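Local coordinates for protein toll-like receptor 13 (Mus musculus, PDB 4Z0C) that recognises and binds bacterial 23S ribosomal RNA through its leucine-rich-repeat ectodomain and signals through MYD88 and TRAF6 to activate NF-kappa-B, at residues 247-252 with 276-281; 282-287 with 303-308; 545-550 with 569-574. All blocks are in the same frame, centred on the assembly; numbering follows the deposited sequence.

Overall arrangement
All three contacts join successive turns of the leucine-rich-repeat solenoid of the ectodomain. Interactions 1 and 2 adjoin, with centres about 12 Å apart: the carbonyl of Arg-252 in interaction 1 probably accepts hydrogen bonds from Glu-282 N and Thr-283 N of interaction 2, and Leu-281 packs on Leu-305. Interaction 3 lies across the chain's centre, about 56 Å from interaction 2 between centres. Interactions 1 and 2 are partly buried; interaction 3 is mostly buried. Interaction 2 pairs strands by direct backbone bonds. The other two join turn-rich loops, each with a bridging water: interaction 1 adds a glutamine-to-carbonyl bond near the surface, interaction 3 phenylalanine and leucine packing.

Interaction 1 (247-252 with 276-281); sequences HLQNLR and GNLPKL
Loop-to-loop packing joins Gln-249 and Leu-248 to the loop 276-281, where consecutive turns of the leucine-rich-repeat solenoid approach their strands. Each side contributes a type I beta turn, Leu-248 to Leu-251 and Leu-278 to Leu-281, and together the segments bury 488 Å². The direct hydrogen bond runs from Gln-249 NE2 to Asn-277 O at 2.8 Å, with an N-H...O angle of 143°. The donor lies nearly in line with the C=O bond, while the acceptor is 17° from the glutamine amide plane. A bend at chi2 (-70°) folds the Gln-249 chain so that its amide reaches this carbonyl, and OE1 meets Pro-279 CD at 3.3 Å as the two side chains cross at about a right angle. NE2 is also bonded to Ala-245 O, which further fixes the amide's rotation. Leu-248 and Leu-278 are buried, and the CD2 branch of Leu-278 touches Leu-248 CB at 3.6 Å.

A water links the turns: it accepts from Lys-280 N at 2.6 Å and donates to Leu-251 O at 2.9 Å, with a weak bond to Gln-249 O. Next to the strands, Arg-252 and Lys-280 run side by side in the same direction, with Lys-280 CE 3.5 Å from Arg-252 NH2. Their like charges probably repel somewhat, but Arg-252 NH1 donates to Asn-250 O at 3.0 Å, in the carbonyl plane on a lone pair, which ties the guanidinium to the backbone of the preceding turn. The loop 247-252 leads directly into strand 253-255, whereas 276-281 follows helix 268-275 and leads into the neighbouring parallel strand 283-285.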
loop_
_atom_site.group_PDB
_atom_site.type_symbol
_atom_site.label_atom_id
_atom_site.label_comp_id
_atom_site.label_asym_id
_atom_site.label_seq_id
_atom_site.Cartn_x
_atom_site.Cartn_y
_atom_site.Cartn_z
ATOM N N HIS A 247 20.021 -45.943 -30.105
ATOM C CA HIS A 247 18.897 -46.232 -29.231
ATOM C C HIS A 247 17.961 -45.039 -29.029
ATOM O O HIS A 247 17.003 -45.135 -28.266
ATOM C CB HIS A 247 19.408 -46.759 -27.891
ATOM C CG HIS A 247 20.161 -48.046 -28.007
ATOM N ND1 HIS A 247 21.224 -48.369 -27.191
ATOM C CD2 HIS A 247 19.997 -49.101 -28.846
ATOM C CE1 HIS A 247 21.686 -49.562 -27.526
ATOM N NE2 HIS A 247 20.954 -50.030 -28.521
ATOM N N LEU A 248 18.234 -43.928 -29.714
ATOM C CA LEU A 248 17.471 -42.687 -29.507
ATOM C C LEU A 248 16.993 -42.046 -30.806
ATOM O O LEU A 248 16.952 -40.825 -30.911
ATOM C CB LEU A 248 18.322 -41.669 -28.737
ATOM C CG LEU A 248 18.795 -42.163 -27.364
ATOM C CD1 LEU A 248 19.948 -41.314 -26.807
ATOM C CD2 LEU A 248 17.624 -42.225 -26.384
ATOM N N GLN A 249 16.641 -42.853 -31.797
ATOM C CA GLN A 249 16.332 -42.294 -33.109
ATOM C C GLN A 249 14.961 -41.632 -33.159
ATOM O O GLN A 249 14.656 -40.904 -34.102
ATOM C CB GLN A 249 16.465 -43.344 -34.212
ATOM C CG GLN A 249 17.893 -43.770 -34.508
ATOM C CD GLN A 249 18.714 -42.689 -35.170
ATOM O OE1 GLN A 249 18.460 -42.320 -36.318
ATOM N NE2 GLN A 249 19.744 -42.215 -34.473
ATOM N N ASN A 250 14.131 -41.882 -32.158
ATOM C CA ASN A 250 12.852 -41.182 -32.084
ATOM C C ASN A 250 12.851 -39.916 -31.211
ATOM O O ASN A 250 11.833 -39.254 -31.093
ATOM C CB ASN A 250 11.737 -42.132 -31.637
ATOM C CG ASN A 250 11.153 -42.918 -32.794
ATOM O OD1 ASN A 250 10.876 -42.360 -33.860
ATOM N ND2 ASN A 250 10.972 -44.224 -32.596
ATOM N N LEU A 251 13.989 -39.595 -30.610
ATOM C CA LEU A 251 14.073 -38.504 -29.662
ATOM C C LEU A 251 13.788 -37.140 -30.313
ATOM O O LEU A 251 14.367 -36.800 -31.344
ATOM C CB LEU A 251 15.431 -38.511 -28.960
ATOM C CG LEU A 251 15.391 -37.938 -27.534
ATOM C CD1 LEU A 251 14.635 -38.873 -26.606
ATOM C CD2 LEU A 251 16.783 -37.651 -26.995
ATOM N N ARG A 252 12.865 -36.383 -29.717
ATOM C CA ARG A 252 12.524 -35.041 -30.198
ATOM C C ARG A 252 13.096 -33.932 -29.300
ATOM O O ARG A 252 13.322 -32.803 -29.747
ATOM C CB ARG A 252 11.005 -34.872 -30.283
ATOM C CG ARG A 252 10.392 -35.169 -31.638
ATOM C CD ARG A 252 10.076 -36.618 -31.769
ATOM N NE ARG A 252 9.331 -36.908 -32.991
ATOM C CZ ARG A 252 8.915 -38.123 -33.342
ATOM N NH1 ARG A 252 9.180 -39.175 -32.572
ATOM N NH2 ARG A 252 8.236 -38.288 -34.468
ATOM N N GLY A 276 24.358 -34.890 -33.004
ATOM C CA GLY A 276 24.449 -34.867 -34.453
ATOM C C GLY A 276 23.829 -36.077 -35.135
ATOM O O GLY A 276 23.496 -36.025 -36.322
ATOM N N ASN A 277 23.658 -37.162 -34.388
ATOM C CA ASN A 277 23.055 -38.383 -34.933
ATOM C C ASN A 277 21.620 -38.654 -34.489
ATOM O O ASN A 277 21.149 -39.788 -34.567
ATOM C CB ASN A 277 23.930 -39.585 -34.624
ATOM C CG ASN A 277 25.206 -39.591 -35.439
ATOM O OD1 ASN A 277 25.173 -39.496 -36.667
ATOM N ND2 ASN A 277 26.341 -39.642 -34.753
ATOM N N LEU A 278 20.930 -37.617 -34.020
ATOM C CA LEU A 278 19.530 -37.759 -33.647
ATOM C C LEU A 278 18.676 -36.945 -34.612
ATOM O O LEU A 278 18.481 -35.749 -34.420
ATOM C CB LEU A 278 19.335 -37.296 -32.207
ATOM C CG LEU A 278 20.291 -37.969 -31.222
ATOM C CD1 LEU A 278 20.233 -37.291 -29.866
ATOM C CD2 LEU A 278 19.965 -39.447 -31.107
ATOM N N PRO A 279 18.176 -37.594 -35.668
ATOM C CA PRO A 279 17.569 -36.878 -36.797
ATOM C C PRO A 279 16.212 -36.239 -36.479
ATOM O O PRO A 279 15.707 -35.440 -37.273
ATOM C CB PRO A 279 17.422 -37.973 -37.869
ATOM C CG PRO A 279 17.310 -39.246 -37.083
ATOM C CD PRO A 279 18.210 -39.053 -35.887
ATOM N N LYS A 280 15.623 -36.584 -35.341
ATOM C CA LYS A 280 14.325 -36.029 -34.989
ATOM C C LYS A 280 14.439 -34.970 -33.867
ATOM O O LYS A 280 13.451 -34.371 -33.468
ATOM C CB LYS A 280 13.367 -37.146 -34.584
ATOM C CG LYS A 280 12.928 -38.056 -35.726
ATOM C CD LYS A 280 12.116 -37.281 -36.742
ATOM C CE LYS A 280 10.721 -37.869 -36.905
ATOM N NZ LYS A 280 9.857 -37.009 -37.773
ATOM N N LEU A 281 15.647 -34.762 -33.361
ATOM C CA LEU A 281 15.868 -33.845 -32.258
ATOM C C LEU A 281 15.528 -32.417 -32.680
ATOM O O LEU A 281 16.061 -31.918 -33.660
ATOM C CB LEU A 281 17.317 -33.924 -31.784
ATOM C CG LEU A 281 17.611 -33.046 -30.566
ATOM C CD1 LEU A 281 16.972 -33.613 -29.301
ATOM C CD2 LEU A 281 19.114 -32.846 -30.377
HETATM O O HOH W 1 16.144 -38.012 -33.279
#

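Interaction 2 (282-287 with 303-308); sequences ETLVFQ and TRLLFL. With NAG (2-acetamido-2-deoxy-beta-D-glucopyranose), chain G.
Glu-282 meets Leu-306 along much of its side chain. Its CB lies 3.8 Å from Leu-306 CG; chi1 of 63° then places CG between the backbone N and carbonyl carbon, and the extended chain beyond brings CD to 3.8 Å from Leu-306 CD1. At the tip, OE1 and OE2 also lie close to that methyl, so an aliphatic branch borders the carboxylate. Two backbone N-H groups grip the carbonyl oxygen of Glu-282, Phe-307 N at 3.0 Å and Leu-306 N at 2.7 Å.

The bond from Phe-307 begins the parallel pairing of strands 283-285 and 307-309, neighbours in the leucine-rich-repeat solenoid that are connected through helix 293-302; that from Leu-306 comes from the loop just before the strand. Leu-284 N donates to Phe-307 O at 3.0 Å, with an N-H...O angle of 164°. On one sheet face Thr-283 crosses Phe-307 obliquely, its CG2 3.6 Å from ring atom CD2. On the other, Leu-284 CB touches Leu-305 CD1 at 3.7 Å, and Leu-284 and Leu-308 both pack on Leu-299 of the helix. Leu-284 CD2 sits 3.9 Å above one face of the Phe-286 ring, offset toward its rim.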
loop_
_atom_site.group_PDB
_atom_site.type_symbol
_atom_site.label_atom_id
_atom_site.label_comp_id
_atom_site.label_asym_id
_atom_site.label_seq_id
_atom_site.Cartn_x
_atom_site.Cartn_y
_atom_site.Cartn_z
ATOM N N GLU A 282 14.614 -31.772 -31.974
ATOM C CA GLU A 282 14.289 -30.380 -32.310
ATOM C C GLU A 282 14.264 -29.415 -31.112
ATOM O O GLU A 282 14.299 -28.195 -31.280
ATOM C CB GLU A 282 13.007 -30.322 -33.143
ATOM C CG GLU A 282 11.767 -30.819 -32.455
ATOM C CD GLU A 282 10.678 -31.169 -33.463
ATOM O OE1 GLU A 282 11.032 -31.452 -34.635
ATOM O OE2 GLU A 282 9.481 -31.164 -33.092
ATOM N N THR A 283 14.292 -29.979 -29.912
ATOM C CA THR A 283 14.312 -29.199 -28.690
ATOM C C THR A 283 15.500 -29.609 -27.836
ATOM O O THR A 283 15.676 -30.793 -27.515
ATOM C CB THR A 283 13.029 -29.393 -27.874
ATOM O OG1 THR A 283 11.936 -28.723 -28.518
ATOM C CG2 THR A 283 13.194 -28.845 -26.469
ATOM N N LEU A 284 16.333 -28.622 -27.503
ATOM C CA LEU A 284 17.468 -28.835 -26.616
ATOM C C LEU A 284 17.460 -27.825 -25.475
ATOM O O LEU A 284 17.590 -26.615 -25.693
ATOM C CB LEU A 284 18.796 -28.775 -27.396
ATOM C CG LEU A 284 20.033 -28.916 -26.508
ATOM C CD1 LEU A 284 20.033 -30.253 -25.795
ATOM C CD2 LEU A 284 21.311 -28.711 -27.290
ATOM N N VAL A 285 17.302 -28.339 -24.259
ATOM C CA VAL A 285 17.409 -27.528 -23.064
ATOM C C VAL A 285 18.827 -27.668 -22.497
ATOM O O VAL A 285 19.276 -28.755 -22.126
ATOM C CB VAL A 285 16.300 -27.884 -22.052
ATOM C CG1 VAL A 285 16.365 -26.973 -20.825
ATOM C CG2 VAL A 285 14.931 -27.718 -22.720
ATOM N N PHE A 286 19.523 -26.541 -22.422
ATOM C CA PHE A 286 20.977 -26.522 -22.311
ATOM C C PHE A 286 21.406 -25.433 -21.313
ATOM O O PHE A 286 21.942 -24.396 -21.697
ATOM C CB PHE A 286 21.551 -26.245 -23.707
ATOM C CG PHE A 286 22.838 -26.962 -24.005
ATOM C CD1 PHE A 286 22.978 -28.313 -23.721
ATOM C CD2 PHE A 286 23.896 -26.289 -24.613
ATOM C CE1 PHE A 286 24.161 -28.977 -24.003
ATOM C CE2 PHE A 286 25.078 -26.942 -24.903
ATOM C CZ PHE A 286 25.209 -28.289 -24.596
ATOM N N GLN A 287 21.188 -25.709 -20.027
ATOM C CA GLN A 287 21.233 -24.701 -18.974
ATOM C C GLN A 287 22.296 -24.828 -17.885
ATOM O O GLN A 287 22.832 -25.901 -17.635
ATOM C CB GLN A 287 19.879 -24.643 -18.264
ATOM C CG GLN A 287 18.733 -24.226 -19.132
ATOM C CD GLN A 287 17.491 -23.990 -18.298
ATOM O OE1 GLN A 287 17.390 -24.489 -17.174
ATOM N NE2 GLN A 287 16.571 -23.178 -18.810
ATOM N N THR A 303 23.444 -29.742 -35.383
ATOM C CA THR A 303 22.031 -29.878 -35.072
ATOM C C THR A 303 21.081 -29.000 -35.893
ATOM O O THR A 303 21.508 -28.069 -36.556
ATOM C CB THR A 303 21.845 -29.669 -33.564
ATOM O OG1 THR A 303 20.689 -30.397 -33.136
ATOM C CG2 THR A 303 21.735 -28.179 -33.227
ATOM N N ARG A 304 19.792 -29.307 -35.856
ATOM C CA ARG A 304 18.805 -28.465 -36.536
ATOM C C ARG A 304 17.593 -28.118 -35.634
ATOM O O ARG A 304 16.469 -28.533 -35.910
ATOM C CB ARG A 304 18.344 -29.145 -37.824
ATOM C CG ARG A 304 17.887 -28.199 -38.914
ATOM C CD ARG A 304 16.862 -28.880 -39.822
ATOM N NE ARG A 304 16.223 -27.935 -40.741
ATOM C CZ ARG A 304 15.012 -27.398 -40.584
ATOM N NH1 ARG A 304 14.253 -27.695 -39.529
ATOM N NH2 ARG A 304 14.559 -26.553 -41.503
ATOM N N LEU A 305 17.829 -27.349 -34.569
ATOM C CA LEU A 305 16.828 -27.127 -33.524
ATOM C C LEU A 305 15.718 -26.152 -33.889
ATOM O O LEU A 305 15.945 -25.202 -34.643
ATOM C CB LEU A 305 17.492 -26.652 -32.238
ATOM C CG LEU A 305 18.602 -27.546 -31.697
ATOM C CD1 LEU A 305 19.309 -26.882 -30.506
ATOM C CD2 LEU A 305 18.060 -28.920 -31.330
ATOM N N LEU A 306 14.522 -26.408 -33.340
ATOM C CA LEU A 306 13.393 -25.462 -33.369
ATOM C C LEU A 306 13.363 -24.619 -32.089
ATOM O O LEU A 306 13.061 -23.424 -32.118
ATOM C CB LEU A 306 12.056 -26.205 -33.484
ATOM C CG LEU A 306 11.848 -27.053 -34.747
ATOM C CD1 LEU A 306 10.405 -27.622 -34.836
ATOM C CD2 LEU A 306 12.201 -26.229 -35.980
ATOM N N PHE A 307 13.704 -25.267 -30.979
ATOM C CA PHE A 307 13.691 -24.656 -29.667
ATOM C C PHE A 307 15.011 -24.943 -28.963
ATOM O O PHE A 307 15.344 -26.094 -28.691
ATOM C CB PHE A 307 12.509 -25.207 -28.843
ATOM C CG PHE A 307 12.448 -24.690 -27.418
ATOM C CD1 PHE A 307 12.927 -23.433 -27.090
ATOM C CD2 PHE A 307 11.903 -25.468 -26.410
ATOM C CE1 PHE A 307 12.867 -22.971 -25.783
ATOM C CE2 PHE A 307 11.841 -25.006 -25.102
ATOM C CZ PHE A 307 12.321 -23.762 -24.790
ATOM N N LEU A 308 15.743 -23.879 -28.646
ATOM C CA LEU A 308 16.964 -23.966 -27.859
ATOM C C LEU A 308 16.815 -23.129 -26.573
ATOM O O LEU A 308 16.461 -21.953 -26.620
ATOM C CB LEU A 308 18.157 -23.486 -28.695
ATOM C CG LEU A 308 19.507 -23.311 -27.985
ATOM C CD1 LEU A 308 19.966 -24.601 -27.299
ATOM C CD2 LEU A 308 20.586 -22.791 -28.933
HETATM C C1 NAG G . 11.004 -21.300 -41.782
HETATM C C2 NAG G . 11.712 -22.558 -42.320
HETATM C C3 NAG G . 11.015 -23.098 -43.577
HETATM C C4 NAG G . 9.497 -23.183 -43.386
HETATM C C5 NAG G . 8.930 -21.869 -42.829
HETATM C C6 NAG G . 7.393 -21.828 -42.634
HETATM C C7 NAG G . 14.113 -23.038 -42.015
HETATM C C8 NAG G . 15.512 -22.537 -42.171
HETATM N N2 NAG G . 13.132 -22.311 -42.566
HETATM O O3 NAG G . 11.518 -24.373 -43.923
HETATM O O4 NAG G . 8.901 -23.505 -44.626
HETATM O O5 NAG G . 9.612 -21.542 -41.633
HETATM O O6 NAG G . 6.835 -22.700 -41.658
HETATM O O7 NAG G . 13.937 -24.087 -41.404
#

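Interaction 3 (545-550 with 569-574)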
loop_
_atom_site.group_PDB
_atom_site.type_symbol
_atom_site.label_atom_id
_atom_site.label_comp_id
_atom_site.label_asym_id
_atom_site.label_seq_id
_atom_site.Cartn_x
_atom_site.Cartn_y
_atom_site.Cartn_z
ATOM N N ASN A 545 -23.058 10.699 -8.697
ATOM C CA ASN A 545 -23.192 10.242 -10.079
ATOM C C ASN A 545 -21.962 9.423 -10.506
ATOM O O ASN A 545 -21.598 9.358 -11.695
ATOM C CB ASN A 545 -23.359 11.433 -11.017
ATOM C CG ASN A 545 -22.189 12.384 -10.947
ATOM O OD1 ASN A 545 -21.439 12.383 -9.966
ATOM N ND2 ASN A 545 -22.000 13.179 -11.996
ATOM N N PHE A 546 -21.325 8.793 -9.528
ATOM C CA PHE A 546 -20.065 8.124 -9.786
ATOM C C PHE A 546 -20.145 7.048 -10.864
ATOM O O PHE A 546 -19.175 6.859 -11.611
ATOM C CB PHE A 546 -19.505 7.547 -8.492
ATOM C CG PHE A 546 -18.035 7.239 -8.554
ATOM C CD1 PHE A 546 -17.114 8.249 -8.757
ATOM C CD2 PHE A 546 -17.577 5.931 -8.392
ATOM C CE1 PHE A 546 -15.768 7.974 -8.803
ATOM C CE2 PHE A 546 -16.233 5.643 -8.423
ATOM C CZ PHE A 546 -15.323 6.661 -8.642
ATOM N N PHE A 547 -21.293 6.370 -10.967
ATOM C CA PHE A 547 -21.428 5.210 -11.881
ATOM C C PHE A 547 -22.220 5.439 -13.168
ATOM O O PHE A 547 -22.533 4.494 -13.892
ATOM C CB PHE A 547 -21.977 3.993 -11.124
ATOM C CG PHE A 547 -21.075 3.539 -10.024
ATOM C CD1 PHE A 547 -19.813 3.026 -10.322
ATOM C CD2 PHE A 547 -21.456 3.657 -8.700
ATOM C CE1 PHE A 547 -18.959 2.620 -9.316
ATOM C CE2 PHE A 547 -20.608 3.253 -7.683
ATOM C CZ PHE A 547 -19.358 2.724 -7.997
ATOM N N GLN A 548 -22.523 6.698 -13.439
ATOM C CA GLN A 548 -23.188 7.142 -14.656
ATOM C C GLN A 548 -22.511 6.550 -15.902
ATOM O O GLN A 548 -21.285 6.567 -16.031
ATOM C CB GLN A 548 -23.129 8.675 -14.705
ATOM C CG GLN A 548 -24.025 9.371 -15.718
ATOM C CD GLN A 548 -25.464 9.488 -15.260
ATOM O OE1 GLN A 548 -25.820 9.063 -14.158
ATOM N NE2 GLN A 548 -26.304 10.078 -16.107
ATOM N N GLY A 549 -23.316 6.010 -16.808
ATOM C CA GLY A 549 -22.837 5.560 -18.098
ATOM C C GLY A 549 -22.525 4.076 -18.120
ATOM O O GLY A 549 -22.138 3.533 -19.156
ATOM N N LEU A 550 -22.712 3.425 -16.973
ATOM C CA LEU A 550 -22.304 2.036 -16.797
ATOM C C LEU A 550 -23.461 1.012 -16.846
ATOM O O LEU A 550 -23.504 0.065 -16.057
ATOM C CB LEU A 550 -21.495 1.898 -15.504
ATOM C CG LEU A 550 -20.069 2.466 -15.595
ATOM C CD1 LEU A 550 -19.331 2.365 -14.274
ATOM C CD2 LEU A 550 -19.301 1.724 -16.672
ATOM N N HIS A 569 -28.335 7.411 -4.565
ATOM C CA HIS A 569 -28.825 6.382 -5.483
ATOM C C HIS A 569 -27.790 6.037 -6.550
ATOM O O HIS A 569 -28.088 5.969 -7.748
ATOM C CB HIS A 569 -30.163 6.794 -6.085
ATOM C CG HIS A 569 -31.310 6.640 -5.133
ATOM N ND1 HIS A 569 -32.375 7.514 -5.091
ATOM C CD2 HIS A 569 -31.545 5.714 -4.169
ATOM C CE1 HIS A 569 -33.222 7.128 -4.152
ATOM N NE2 HIS A 569 -32.740 6.042 -3.575
ATOM N N GLN A 570 -26.573 5.790 -6.071
ATOM C CA GLN A 570 -25.397 5.556 -6.907
ATOM C C GLN A 570 -25.495 4.355 -7.843
ATOM O O GLN A 570 -24.874 4.358 -8.899
ATOM C CB GLN A 570 -24.151 5.432 -6.028
ATOM C CG GLN A 570 -23.578 6.775 -5.585
ATOM C CD GLN A 570 -24.072 7.274 -4.226
ATOM O OE1 GLN A 570 -25.060 6.785 -3.665
ATOM N NE2 GLN A 570 -23.364 8.266 -3.687
ATOM N N PHE A 571 -26.267 3.334 -7.465
ATOM C CA PHE A 571 -26.375 2.128 -8.285
ATOM C C PHE A 571 -27.466 2.195 -9.354
ATOM O O PHE A 571 -27.618 1.264 -10.133
ATOM C CB PHE A 571 -26.554 0.873 -7.418
ATOM C CG PHE A 571 -25.347 0.539 -6.589
ATOM C CD1 PHE A 571 -24.096 1.067 -6.915
ATOM C CD2 PHE A 571 -25.455 -0.281 -5.480
ATOM C CE1 PHE A 571 -22.984 0.778 -6.143
ATOM C CE2 PHE A 571 -24.346 -0.574 -4.702
ATOM C CZ PHE A 571 -23.113 -0.044 -5.029
ATOM N N ASP A 572 -28.198 3.302 -9.416
ATOM C CA ASP A 572 -29.293 3.423 -10.383
ATOM C C ASP A 572 -28.940 3.184 -11.848
ATOM O O ASP A 572 -29.762 2.639 -12.589
ATOM C CB ASP A 572 -30.036 4.749 -10.225
ATOM C CG ASP A 572 -31.106 4.702 -9.142
ATOM O OD1 ASP A 572 -31.107 3.744 -8.331
ATOM O OD2 ASP A 572 -31.935 5.644 -9.092
ATOM N N PRO A 573 -27.729 3.588 -12.281
ATOM C CA PRO A 573 -27.379 3.306 -13.681
ATOM C C PRO A 573 -27.051 1.842 -13.952
ATOM O O PRO A 573 -27.076 1.449 -15.115
ATOM C CB PRO A 573 -26.125 4.168 -13.911
ATOM C CG PRO A 573 -26.184 5.230 -12.852
ATOM C CD PRO A 573 -26.785 4.554 -11.676
ATOM N N LEU A 574 -26.760 1.064 -12.910
ATOM C CA LEU A 574 -26.252 -0.302 -13.070
ATOM C C LEU A 574 -27.319 -1.366 -13.334
ATOM O O LEU A 574 -27.432 -2.338 -12.584
ATOM C CB LEU A 574 -25.436 -0.703 -11.839
ATOM C CG LEU A 574 -24.291 0.224 -11.419
ATOM C CD1 LEU A 574 -23.510 -0.417 -10.279
ATOM C CD2 LEU A 574 -23.365 0.554 -12.603
HETATM O O HOH W 2 -23.780 6.619 -9.750
#
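Phe-547 packs against Gln-570, Phe-571 and Leu-574 where two loops of successive leucine-rich-repeat turns meet. Each loop is built from two beta turns: type I then type II in 545-550, and two of type I in 569-574. They bury 351 Å² between them. No direct hydrogen bond crosses; the loops meet through apolar packing and one bridging water.

The aromatic contact comes first. Phe-547 and Phe-571 lie side by side and point the same way, with centroids 5.9 Å apart and planes at 47°, an oblique aromatic pair. The closest approach brings CE2 of Phe-547 to 3.8 Å from CE1 of Phe-571, at the edge and near the plane of the Phe-571 ring. Phe-546 CD2 lies over one face of the Phe-547 ring, offset toward its rim, covering part of that face from within the same segment. Both Phe-547 and Phe-571 reach Leu-556 of strand 555-557, placing them in the interior of the solenoid.

Aliphatic contacts continue the packing. The CD2 branch of Leu-574 lies 3.7 Å from Leu-550 CB and 4.0 Å from Phe-547 CB. With chi1 at -54°, its CG sits anti to the carbonyl carbon and beside the backbone N, an orientation that brings CD2 against both. Pro-573 turns its ring toward the other loop, where CB meets Phe-547 O at 3.6 Å.

Polar atoms meet around the Gln-570 carbonyl. A water accepts from Phe-547 N at 2.8 Å and donates to Gln-570 O at 2.7 Å, joining the two backbones. That same carbonyl oxygen also lies at the edge of the Phe-547 ring, near its plane, 3.5 Å from CD2.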